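Local coordinates for protein OBCA, Oxalate Biosynthetic Component A (Burkholderia glumae, PDB 4NNB) that is a two-part protein with its own N-terminal domain and a TIM-barrel domain of the beta-keto acid cleavage enzyme family, which holds a magnesium ion, at residues E55-G60 / G189-G194. Sequence-based numbering, arbitrary orientation.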
loop_
_atom_site.group_PDB
_atom_site.type_symbol
_atom_site.label_atom_id
_atom_site.label_comp_id
_atom_site.label_asym_id
_atom_site.label_seq_id
_atom_site.Cartn_x
_atom_site.Cartn_y
_atom_site.Cartn_z
ATOM N N GLU A 55 6.113 19.838 -2.040
ATOM C CA GLU A 55 7.530 20.054 -2.293
ATOM C C GLU A 55 7.758 21.387 -3.022
ATOM O O GLU A 55 6.930 21.817 -3.830
ATOM C CB GLU A 55 8.120 18.863 -3.069
ATOM C CG GLU A 55 8.691 19.186 -4.452
ATOM C CD GLU A 55 9.135 17.932 -5.208
ATOM O OE1 GLU A 55 9.439 18.033 -6.419
ATOM O OE2 GLU A 55 9.184 16.847 -4.586
ATOM N N VAL A 56 8.866 22.055 -2.708
ATOM C CA VAL A 56 9.202 23.323 -3.353
ATOM C C VAL A 56 9.636 23.096 -4.800
ATOM O O VAL A 56 10.463 22.226 -5.073
ATOM C CB VAL A 56 10.325 24.073 -2.585
ATOM C CG1 VAL A 56 10.885 25.206 -3.425
ATOM C CG2 VAL A 56 9.798 24.606 -1.261
ATOM N N VAL A 57 9.073 23.870 -5.727
ATOM C CA VAL A 57 9.471 23.778 -7.133
ATOM C C VAL A 57 9.796 25.141 -7.744
ATOM O O VAL A 57 9.188 26.154 -7.389
ATOM C CB VAL A 57 8.384 23.080 -7.995
ATOM C CG1 VAL A 57 8.332 21.590 -7.689
ATOM C CG2 VAL A 57 7.027 23.739 -7.782
ATOM N N PRO A 58 10.769 25.170 -8.662
ATOM C CA PRO A 58 11.093 26.390 -9.415
ATOM C C PRO A 58 10.056 26.668 -10.496
ATOM O O PRO A 58 9.082 25.926 -10.625
ATOM C CB PRO A 58 12.435 26.046 -10.069
ATOM C CG PRO A 58 12.423 24.559 -10.190
ATOM C CD PRO A 58 11.705 24.070 -8.959
ATOM N N ALA A 59 10.263 27.726 -11.271
ATOM C CA ALA A 59 9.373 28.025 -12.385
ATOM C C ALA A 59 9.548 26.991 -13.492
ATOM O O ALA A 59 10.546 26.274 -13.524
ATOM C CB ALA A 59 9.630 29.426 -12.917
ATOM N N GLY A 60 8.568 26.908 -14.388
ATOM C CA GLY A 60 8.666 26.027 -15.539
ATOM C C GLY A 60 7.676 24.871 -15.571
ATOM O O GLY A 60 7.695 24.062 -16.502
ATOM N N GLY A 189 6.887 27.779 -6.881
ATOM C CA GLY A 189 5.937 27.532 -5.812
ATOM C C GLY A 189 5.988 26.173 -5.142
ATOM O O GLY A 189 7.060 25.601 -4.917
ATOM N N TYR A 190 4.806 25.659 -4.817
ATOM C CA TYR A 190 4.692 24.423 -4.060
ATOM C C TYR A 190 3.789 23.447 -4.801
ATOM O O TYR A 190 2.729 23.823 -5.291
ATOM C CB TYR A 190 4.160 24.705 -2.646
ATOM C CG TYR A 190 5.001 25.699 -1.867
ATOM C CD1 TYR A 190 4.822 27.068 -2.023
ATOM C CD2 TYR A 190 5.978 25.264 -0.981
ATOM C CE1 TYR A 190 5.597 27.976 -1.318
ATOM C CE2 TYR A 190 6.753 26.164 -0.274
ATOM C CZ TYR A 190 6.557 27.516 -0.445
ATOM O OH TYR A 190 7.332 28.410 0.263
ATOM N N TRP A 191 4.223 22.194 -4.861
ATOM C CA TRP A 191 3.548 21.157 -5.632
ATOM C C TRP A 191 3.209 19.976 -4.744
ATOM O O TRP A 191 4.031 19.535 -3.937
ATOM C CB TRP A 191 4.461 20.707 -6.782
ATOM C CG TRP A 191 4.068 19.433 -7.484
ATOM C CD1 TRP A 191 2.825 19.084 -7.931
ATOM C CD2 TRP A 191 4.942 18.361 -7.851
ATOM N NE1 TRP A 191 2.872 17.850 -8.543
ATOM C CE2 TRP A 191 4.163 17.388 -8.511
ATOM C CE3 TRP A 191 6.307 18.124 -7.680
ATOM C CZ2 TRP A 191 4.707 16.198 -9.003
ATOM C CZ3 TRP A 191 6.846 16.941 -8.163
ATOM C CH2 TRP A 191 6.047 15.993 -8.815
ATOM N N GLN A 192 1.992 19.472 -4.883
ATOM C CA GLN A 192 1.622 18.224 -4.233
ATOM C C GLN A 192 1.792 17.094 -5.239
ATOM O O GLN A 192 0.947 16.889 -6.110
ATOM C CB GLN A 192 0.182 18.278 -3.722
ATOM C CG GLN A 192 -0.310 16.968 -3.101
ATOM C CD GLN A 192 0.646 16.418 -2.060
ATOM O OE1 GLN A 192 1.547 15.638 -2.377
ATOM N NE2 GLN A 192 0.450 16.820 -0.804
ATOM N N ALA A 193 2.900 16.377 -5.127
ATOM C CA ALA A 193 3.192 15.290 -6.046
ATOM C C ALA A 193 2.244 14.119 -5.815
ATOM O O ALA A 193 1.913 13.361 -6.743
ATOM C CB ALA A 193 4.624 14.845 -5.868
ATOM N N GLY A 194 1.803 13.974 -4.569
ATOM C CA GLY A 194 1.054 12.794 -4.191
ATOM C C GLY A 194 1.981 11.589 -4.245
ATOM O O GLY A 194 1.584 10.501 -4.681
#
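Glu-55 and Trp-191 bond to each other twice through their backbones. Glu-55 N donates to Trp-191 O at 2.8 Å, and Trp-191 N returns a bond of 2.9 Å to Glu-55 O. Val-57 and Gly-189 form a second such hydrogen-bonded pair. Val-57 N reaches Gly-189 O at 2.8 Å in a nearly straight bond (176°), and Gly-189 N donates to Val-57 O. Val-56 and Tyr-190 are the non-hydrogen-bonded pair between them. Their CA-H groups contact two of the same acceptors: Tyr-190 CA meets Glu-55 O, and Val-56 CA meets Gly-189 O. Strand 55-57 is an outer strand of a three-stranded antiparallel sheet. Strand 189-191 is the middle one, and Tyr-190 bonds by its backbone to Ile-28 of strand 27-29. On one face, Val-56 CG2 packs 3.6 Å from Tyr-190 CE2. On the other, Val-57 CG1 lies 4.0 Å from Trp-191 CE3. The extended Glu-55 chain runs beside the indole. Its OE1 sits at the ring edge, 3.3 Å from Trp-191 CZ3, with the carboxylate turned 88° to the ring. Trp-191 NE1 bonds to the hydroxyl of Tyr-138. Beyond the strand, Gln-192 OE1 accepts from Gly-194 N at 2.8 Å.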